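Leucyl aminopeptidase (Trypanosoma brucei brucei, PDB 5NTD) is an M17-family leucyl aminopeptidase, a manganese-binding hexameric enzyme that probably removes leucine and similar residues from the amino termini of peptides. Local coordinates at residues Q38-L46 against A92-V100; V157-K168 against Y176-V186. All blocks are in the same frame, centred on the assembly; numbering follows the deposited sequence.

Contact 1: residues Q38-L46 against A92-V100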
loop_
_atom_site.group_PDB
_atom_site.type_symbol
_atom_site.label_atom_id
_atom_site.label_comp_id
_atom_site.label_asym_id
_atom_site.label_seq_id
_atom_site.Cartn_x
_atom_site.Cartn_y
_atom_site.Cartn_z
ATOM N N GLN G 38 54.922 -25.721 18.601
ATOM C CA GLN G 38 53.884 -26.507 19.323
ATOM C C GLN G 38 54.152 -28.001 19.309
ATOM O O GLN G 38 53.446 -28.752 19.969
ATOM C CB GLN G 38 52.468 -26.217 18.741
ATOM C CG GLN G 38 51.993 -24.795 19.051
ATOM C CD GLN G 38 50.542 -24.490 18.636
ATOM O OE1 GLN G 38 50.245 -23.360 18.274
ATOM N NE2 GLN G 38 49.638 -25.475 18.729
ATOM N N LYS G 39 55.089 -28.403 18.462
ATOM C CA LYS G 39 55.651 -29.769 18.492
ATOM C C LYS G 39 54.515 -30.817 18.403
ATOM O O LYS G 39 54.505 -31.815 19.115
ATOM C CB LYS G 39 56.513 -29.997 19.749
ATOM N N GLY G 40 53.548 -30.556 17.526
ATOM C CA GLY G 40 52.417 -31.512 17.299
ATOM C C GLY G 40 51.295 -31.503 18.343
ATOM O O GLY G 40 50.360 -32.297 18.255
ATOM N N VAL G 41 51.366 -30.583 19.283
ATOM C CA VAL G 41 50.293 -30.402 20.269
ATOM C C VAL G 41 49.295 -29.335 19.772
ATOM O O VAL G 41 49.620 -28.145 19.685
ATOM C CB VAL G 41 50.817 -29.936 21.651
ATOM C CG1 VAL G 41 49.703 -29.959 22.703
ATOM C CG2 VAL G 41 51.985 -30.807 22.118
ATOM N N LEU G 42 48.068 -29.768 19.497
ATOM C CA LEU G 42 46.991 -28.837 19.090
ATOM C C LEU G 42 46.687 -27.845 20.188
ATOM O O LEU G 42 46.817 -28.121 21.387
ATOM C CB LEU G 42 45.749 -29.582 18.701
ATOM C CG LEU G 42 45.780 -30.014 17.231
ATOM C CD1 LEU G 42 46.999 -30.848 16.873
ATOM C CD2 LEU G 42 44.551 -30.838 16.958
ATOM N N SER G 43 46.292 -26.659 19.768
ATOM C CA SER G 43 45.995 -25.554 20.723
ATOM C C SER G 43 44.789 -25.876 21.602
ATOM O O SER G 43 44.630 -25.327 22.687
ATOM C CB SER G 43 45.755 -24.249 19.963
ATOM O OG SER G 43 46.898 -23.825 19.221
ATOM N N SER G 44 43.895 -26.707 21.089
ATOM C CA SER G 44 42.633 -27.044 21.785
ATOM C C SER G 44 42.023 -28.303 21.220
ATOM O O SER G 44 42.566 -28.900 20.292
ATOM C CB SER G 44 41.601 -25.883 21.688
ATOM O OG SER G 44 41.001 -25.781 20.398
ATOM N N GLY G 45 40.816 -28.618 21.702
ATOM C CA GLY G 45 40.027 -29.772 21.199
ATOM C C GLY G 45 39.298 -29.619 19.878
ATOM O O GLY G 45 38.569 -30.521 19.431
ATOM N N LEU G 46 39.545 -28.503 19.203
ATOM C CA LEU G 46 38.983 -28.299 17.867
ATOM C C LEU G 46 40.061 -27.864 16.898
ATOM O O LEU G 46 40.852 -26.975 17.189
ATOM C CB LEU G 46 37.879 -27.238 17.917
ATOM C CG LEU G 46 37.228 -26.901 16.590
ATOM C CD1 LEU G 46 36.449 -28.074 15.997
ATOM C CD2 LEU G 46 36.302 -25.693 16.770
ATOM N N ALA G 92 47.270 -35.266 21.030
ATOM C CA ALA G 92 47.803 -34.305 21.971
ATOM C C ALA G 92 47.185 -32.954 21.702
ATOM O O ALA G 92 47.145 -32.469 20.558
ATOM C CB ALA G 92 49.315 -34.213 21.846
ATOM N N ASN G 93 46.698 -32.340 22.762
ATOM C CA ASN G 93 46.177 -30.957 22.693
ATOM C C ASN G 93 46.266 -30.226 24.010
ATOM O O ASN G 93 46.146 -30.827 25.068
ATOM C CB ASN G 93 44.736 -30.946 22.162
ATOM C CG ASN G 93 43.737 -31.543 23.127
ATOM O OD1 ASN G 93 43.145 -30.842 23.947
ATOM N ND2 ASN G 93 43.546 -32.858 23.038
ATOM N N ALA G 94 46.433 -28.920 23.937
ATOM C CA ALA G 94 46.685 -28.085 25.139
ATOM C C ALA G 94 45.524 -28.024 26.131
ATOM O O ALA G 94 45.724 -27.713 27.289
ATOM C CB ALA G 94 47.066 -26.674 24.755
ATOM N N ALA G 95 44.314 -28.302 25.675
ATOM C CA ALA G 95 43.125 -28.363 26.574
ATOM C C ALA G 95 42.939 -29.723 27.255
ATOM O O ALA G 95 42.023 -29.941 28.015
ATOM C CB ALA G 95 41.858 -27.985 25.799
ATOM N N GLY G 96 43.773 -30.676 26.896
ATOM C CA GLY G 96 43.687 -32.049 27.466
ATOM C C GLY G 96 42.368 -32.782 27.201
ATOM O O GLY G 96 41.860 -33.503 28.045
ATOM N N SER G 97 41.884 -32.667 25.980
ATOM C CA SER G 97 40.572 -33.151 25.588
ATOM C C SER G 97 40.756 -34.580 25.093
ATOM O O SER G 97 41.726 -34.884 24.392
ATOM C CB SER G 97 40.026 -32.232 24.488
ATOM O OG SER G 97 38.687 -32.520 24.131
ATOM N N LYS G 98 39.873 -35.479 25.516
ATOM C CA LYS G 98 39.997 -36.922 25.201
ATOM C C LYS G 98 39.962 -37.107 23.684
ATOM O O LYS G 98 40.731 -37.877 23.049
ATOM C CB LYS G 98 38.807 -37.655 25.866
ATOM N N PHE G 99 39.056 -36.351 23.089
ATOM C CA PHE G 99 38.930 -36.320 21.639
ATOM C C PHE G 99 39.184 -34.926 21.113
ATOM O O PHE G 99 38.896 -33.926 21.776
ATOM C CB PHE G 99 37.567 -36.716 21.242
ATOM C CG PHE G 99 37.200 -38.065 21.670
ATOM C CD1 PHE G 99 36.672 -38.283 22.937
ATOM C CD2 PHE G 99 37.277 -39.123 20.784
ATOM C CE1 PHE G 99 36.248 -39.553 23.320
ATOM C CE2 PHE G 99 36.857 -40.410 21.152
ATOM C CZ PHE G 99 36.342 -40.616 22.424
ATOM N N VAL G 100 39.775 -34.886 19.933
ATOM C CA VAL G 100 39.890 -33.638 19.159
ATOM C C VAL G 100 38.938 -33.760 17.983
ATOM O O VAL G 100 38.893 -34.794 17.287
ATOM C CB VAL G 100 41.294 -33.409 18.603
ATOM C CG1 VAL G 100 41.267 -32.289 17.583
ATOM C CG2 VAL G 100 42.240 -33.058 19.726
#

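Contact 2: residues V157-K168 against Y176-V186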
loop_
_atom_site.group_PDB
_atom_site.type_symbol
_atom_site.label_atom_id
_atom_site.label_comp_id
_atom_site.label_asym_id
_atom_site.label_seq_id
_atom_site.Cartn_x
_atom_site.Cartn_y
_atom_site.Cartn_z
ATOM N N VAL G 157 38.733 -14.612 7.711
ATOM C CA VAL G 157 38.730 -15.217 9.052
ATOM C C VAL G 157 38.412 -14.184 10.119
ATOM O O VAL G 157 37.679 -14.456 11.072
ATOM C CB VAL G 157 40.057 -15.909 9.368
ATOM C CG1 VAL G 157 40.093 -16.388 10.809
ATOM C CG2 VAL G 157 40.243 -17.083 8.425
ATOM N N ALA G 158 38.935 -12.984 9.941
ATOM C CA ALA G 158 38.588 -11.861 10.829
ATOM C C ALA G 158 37.060 -11.635 10.932
ATOM O O ALA G 158 36.522 -11.354 12.006
ATOM C CB ALA G 158 39.246 -10.572 10.357
ATOM N N ARG G 159 36.365 -11.793 9.826
ATOM C CA ARG G 159 34.904 -11.496 9.780
ATOM C C ARG G 159 34.031 -12.694 10.120
ATOM O O ARG G 159 32.824 -12.585 10.185
ATOM C CB ARG G 159 34.487 -10.852 8.428
ATOM C CG ARG G 159 34.308 -11.796 7.248
ATOM C CD ARG G 159 33.872 -11.036 6.003
ATOM N NE ARG G 159 34.950 -10.770 5.048
ATOM C CZ ARG G 159 35.547 -9.583 4.850
ATOM N NH1 ARG G 159 35.229 -8.511 5.575
ATOM N NH2 ARG G 159 36.477 -9.455 3.922
ATOM N N CYS G 160 34.652 -13.838 10.356
ATOM C CA CYS G 160 33.899 -15.081 10.550
ATOM C C CYS G 160 33.533 -15.274 12.011
ATOM O O CYS G 160 34.049 -14.623 12.900
ATOM C CB CYS G 160 34.666 -16.301 10.027
ATOM S SG CYS G 160 35.768 -17.043 11.260
ATOM N N GLY G 161 32.643 -16.214 12.217
ATOM C CA GLY G 161 32.279 -16.656 13.546
ATOM C C GLY G 161 31.490 -15.625 14.318
ATOM O O GLY G 161 30.915 -14.704 13.748
ATOM N N LYS G 162 31.464 -15.816 15.623
ATOM C CA LYS G 162 30.730 -14.931 16.518
ATOM C C LYS G 162 31.377 -13.574 16.535
ATOM O O LYS G 162 32.582 -13.469 16.484
ATOM C CB LYS G 162 30.632 -15.529 17.910
ATOM C CG LYS G 162 29.570 -16.606 17.917
ATOM C CD LYS G 162 29.495 -17.597 19.056
ATOM C CE LYS G 162 28.119 -18.255 19.169
ATOM N NZ LYS G 162 27.579 -18.719 17.858
ATOM N N HIS G 163 30.557 -12.546 16.631
ATOM C CA HIS G 163 31.029 -11.172 16.530
ATOM C C HIS G 163 31.534 -10.641 17.863
ATOM O O HIS G 163 31.017 -10.966 18.927
ATOM C CB HIS G 163 29.937 -10.234 16.000
ATOM C CG HIS G 163 29.550 -10.513 14.583
ATOM N ND1 HIS G 163 29.001 -9.562 13.757
ATOM C CD2 HIS G 163 29.702 -11.625 13.824
ATOM C CE1 HIS G 163 28.802 -10.079 12.564
ATOM N NE2 HIS G 163 29.235 -11.324 12.571
ATOM N N ASN G 164 32.561 -9.811 17.794
ATOM C CA ASN G 164 33.146 -9.233 19.017
ATOM C C ASN G 164 32.142 -8.351 19.723
ATOM O O ASN G 164 32.186 -8.214 20.944
ATOM C CB ASN G 164 34.470 -8.516 18.753
ATOM C CG ASN G 164 34.314 -7.247 17.974
ATOM O OD1 ASN G 164 33.940 -6.211 18.530
ATOM N ND2 ASN G 164 34.568 -7.327 16.662
ATOM N N PHE G 165 31.248 -7.739 18.957
ATOM C CA PHE G 165 30.152 -7.004 19.574
ATOM C C PHE G 165 29.065 -7.981 20.044
ATOM O O PHE G 165 28.513 -8.730 19.265
ATOM C CB PHE G 165 29.521 -5.959 18.680
ATOM C CG PHE G 165 28.406 -5.254 19.360
ATOM C CD1 PHE G 165 28.656 -4.181 20.212
ATOM C CD2 PHE G 165 27.098 -5.751 19.269
ATOM C CE1 PHE G 165 27.634 -3.569 20.904
ATOM C CE2 PHE G 165 26.067 -5.140 19.974
ATOM C CZ PHE G 165 26.337 -4.066 20.795
ATOM N N SER G 166 28.725 -7.902 21.316
ATOM C CA SER G 166 27.623 -8.682 21.877
ATOM C C SER G 166 27.001 -8.047 23.114
ATOM O O SER G 166 27.667 -7.374 23.894
ATOM C CB SER G 166 28.076 -10.064 22.243
ATOM O OG SER G 166 26.979 -10.856 22.674
ATOM N N ALA G 167 25.698 -8.242 23.233
ATOM C CA ALA G 167 24.919 -7.834 24.405
ATOM C C ALA G 167 24.287 -9.037 25.109
ATOM O O ALA G 167 23.481 -8.880 26.019
ATOM C CB ALA G 167 23.845 -6.829 24.020
ATOM N N LYS G 168 24.655 -10.227 24.661
ATOM C CA LYS G 168 24.110 -11.451 25.238
ATOM C C LYS G 168 24.736 -11.789 26.604
ATOM O O LYS G 168 25.905 -11.508 26.846
ATOM C CB LYS G 168 24.326 -12.653 24.306
ATOM C CG LYS G 168 23.516 -12.620 23.001
ATOM C CD LYS G 168 23.823 -13.880 22.195
ATOM C CE LYS G 168 23.135 -13.919 20.866
ATOM N NZ LYS G 168 21.671 -14.109 21.033
ATOM N N TYR G 176 30.166 -4.606 26.255
ATOM C CA TYR G 176 29.650 -5.262 25.022
ATOM C C TYR G 176 30.762 -6.000 24.258
ATOM O O TYR G 176 30.722 -6.127 23.047
ATOM C CB TYR G 176 28.940 -4.265 24.124
ATOM C CG TYR G 176 27.733 -3.695 24.773
ATOM C CD1 TYR G 176 27.820 -2.574 25.626
ATOM C CD2 TYR G 176 26.457 -4.264 24.572
ATOM C CE1 TYR G 176 26.680 -2.063 26.263
ATOM C CE2 TYR G 176 25.333 -3.735 25.204
ATOM C CZ TYR G 176 25.449 -2.629 26.040
ATOM O OH TYR G 176 24.312 -2.118 26.652
ATOM N N ASN G 177 31.765 -6.450 25.006
ATOM C CA ASN G 177 32.788 -7.377 24.487
ATOM C C ASN G 177 32.255 -8.772 24.645
ATOM O O ASN G 177 31.977 -9.196 25.735
ATOM C CB ASN G 177 34.107 -7.271 25.254
ATOM C CG ASN G 177 34.832 -5.991 24.964
ATOM O OD1 ASN G 177 35.165 -5.695 23.807
ATOM N ND2 ASN G 177 35.058 -5.199 25.992
ATOM N N SER G 178 32.118 -9.473 23.548
ATOM C CA SER G 178 31.551 -10.809 23.586
ATOM C C SER G 178 32.434 -11.721 24.407
ATOM O O SER G 178 33.646 -11.691 24.276
ATOM C CB SER G 178 31.412 -11.389 22.178
ATOM O OG SER G 178 30.916 -12.722 22.214
ATOM N N GLY G 179 31.810 -12.585 25.183
ATOM C CA GLY G 179 32.517 -13.700 25.854
ATOM C C GLY G 179 32.475 -15.016 25.081
ATOM O O GLY G 179 33.041 -16.028 25.507
ATOM N N LYS G 180 31.863 -14.969 23.907
ATOM C CA LYS G 180 31.662 -16.164 23.052
ATOM C C LYS G 180 32.656 -16.340 21.907
ATOM O O LYS G 180 32.548 -17.272 21.108
ATOM C CB LYS G 180 30.253 -16.121 22.474
ATOM C CG LYS G 180 29.214 -15.862 23.567
ATOM C CD LYS G 180 27.819 -16.243 23.134
ATOM C CE LYS G 180 26.805 -15.823 24.175
ATOM N NZ LYS G 180 26.992 -16.503 25.470
ATOM N N VAL G 181 33.598 -15.426 21.816
ATOM C CA VAL G 181 34.566 -15.433 20.717
ATOM C C VAL G 181 35.742 -16.350 21.068
ATOM O O VAL G 181 36.247 -16.314 22.169
ATOM C CB VAL G 181 35.096 -14.031 20.421
ATOM C CG1 VAL G 181 36.259 -14.055 19.437
ATOM C CG2 VAL G 181 33.979 -13.172 19.849
ATOM N N SER G 182 36.147 -17.171 20.111
ATOM C CA SER G 182 37.336 -18.014 20.239
ATOM C C SER G 182 38.560 -17.303 19.689
ATOM O O SER G 182 38.489 -16.642 18.661
ATOM C CB SER G 182 37.146 -19.320 19.474
ATOM O OG SER G 182 36.014 -20.028 19.938
ATOM N N ARG G 183 39.707 -17.470 20.340
ATOM C CA ARG G 183 41.000 -17.057 19.729
ATOM C C ARG G 183 41.210 -17.990 18.499
ATOM O O ARG G 183 40.938 -19.180 18.563
ATOM C CB ARG G 183 42.179 -17.078 20.724
ATOM N N LEU G 184 41.603 -17.421 17.365
ATOM C CA LEU G 184 41.815 -18.196 16.141
ATOM C C LEU G 184 43.246 -18.085 15.674
ATOM O O LEU G 184 43.774 -16.993 15.473
ATOM C CB LEU G 184 40.910 -17.718 15.002
ATOM C CG LEU G 184 39.413 -17.696 15.297
ATOM C CD1 LEU G 184 38.655 -17.137 14.107
ATOM C CD2 LEU G 184 38.882 -19.094 15.628
ATOM N N GLN G 185 43.873 -19.231 15.496
ATOM C CA GLN G 185 45.241 -19.267 14.954
ATOM C C GLN G 185 45.196 -19.805 13.531
ATOM O O GLN G 185 45.003 -20.990 13.313
ATOM C CB GLN G 185 46.196 -20.112 15.814
ATOM C CG GLN G 185 47.634 -20.090 15.277
ATOM C CD GLN G 185 48.657 -20.711 16.215
ATOM O OE1 GLN G 185 49.765 -20.188 16.346
ATOM N NE2 GLN G 185 48.319 -21.847 16.813
ATOM N N VAL G 186 45.392 -18.900 12.590
ATOM C CA VAL G 186 45.402 -19.252 11.183
ATOM C C VAL G 186 46.803 -19.767 10.806
ATOM O O VAL G 186 47.814 -19.091 10.995
ATOM C CB VAL G 186 45.057 -18.052 10.296
ATOM C CG1 VAL G 186 45.198 -18.390 8.816
ATOM C CG2 VAL G 186 43.638 -17.601 10.593
HETATM O O HOH W 1 29.510 -12.957 20.049
#

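Contact 1: residues Q38-L46 against A92-V100
Leu42 and Asn93 meet backbone to backbone in a single beta bridge, and the side chains are arranged around it. Leu42 N donates to Ala92 O at 3.0 Å, from above the carbonyl plane, while Leu42 O takes the N-H of Ala94 at 2.7 Å, nearly along the C=O axis. The isobutyl group of Leu42 runs obliquely against Val100, its CD2 branch meeting Val100 CG1 at 3.6 Å. Val41 lays CG1 over the backbone from Asn93 CA to Ala94 N, a position reached with CG1 anti to the Val41 backbone N (chi1 -172°). Asn93 turns its amide toward its own loop: CB rests 3.5 Å from Ser44 O, and the carboxamide bridges to Ser97. OD1 accepts from Ser97 N on a lone pair in the carbonyl plane, and ND2 gives an in-plane bond to Ser97 O at 3.0 Å; these two, and a further one from ND2 to Leu91 O, fix the rotation of the amide. Ala94 CB packs on Ser43 O, 3.5 Å away. At Gly45, which has no side chain, the segments come close, Gly45 O lying 3.4 Å from Val100 CA in a CA-H...O contact. Ser43 OG hydrogen-bonds Asp142 OD1 and Ser44 OG hydrogen-bonds Thr140 O, tying the loop to strand 140-145. Residues 92-98, with their type I turn, connect the antiparallel beta hairpin 83-89/99-107, and the loop entering its parallel neighbour 46-52 is bridged to them.

Contact 2: residues V157-K168 against Y176-V186
Tyr176 and Phe165 lie side by side, heading in the same direction, the ring planes within 1° but the ring centroids 5.6 Å apart, too far for a real stack. Tyr176 CB is placed 3.5 Å from Phe165 CE1 and close to Ser166 O; with CG anti to the carbonyl carbon (chi1 -64°) the ring runs alongside Phe165. CD2 passes 3.4 Å from Ser166 O, and CE2 meets Ala167 CB at 3.6 Å, the methyl coming in at the ring edge. At the tip, OH hydrogen-bonds Glu11 OE2. The backbones are bridged at Phe165 and Asn177: Ser178 N donates to Asn164 O at 2.9 Å, and Ser166 N to Tyr176 O at 3.2 Å. Ser166 and Ser178 pack CB to CB, each OG closing an ST turn, and a water joins Ser178 OG to His163 O. Farther along, Val157 CG1 touches both Leu184 CD1, at 3.7 Å, and Val186 CG2. Ala167 and Lys168 also hydrogen-bond to a third subunit, so this loop lies at a subunit interface. The apolar end packs helix 150-158 on strand 183-188, the closing half of a beta-alpha-beta unit that starts with strand 140-145.

Overall arrangement
Both contacts belong to the N-terminal domain and reach the same six-stranded mixed sheet, their centres about 21 Å apart. Both segments of contact 1 precede those of contact 2 in the sequence. Contact 1 joins the loops before strands 46-52 and 99-107, far from the chain's centre; contact 2 sits nearer to it, at strand 183-188, with strand 140-145 lying between 183-188 and 46-52 in the sheet. A probable hydrogen bond of 2.9 Å from Gln185 NE2 to Gln38 OE1 links them directly. Other copies of the protein approach each: a second subunit packs near contact 1 and a third at contact 2, tying this domain into the hexamer.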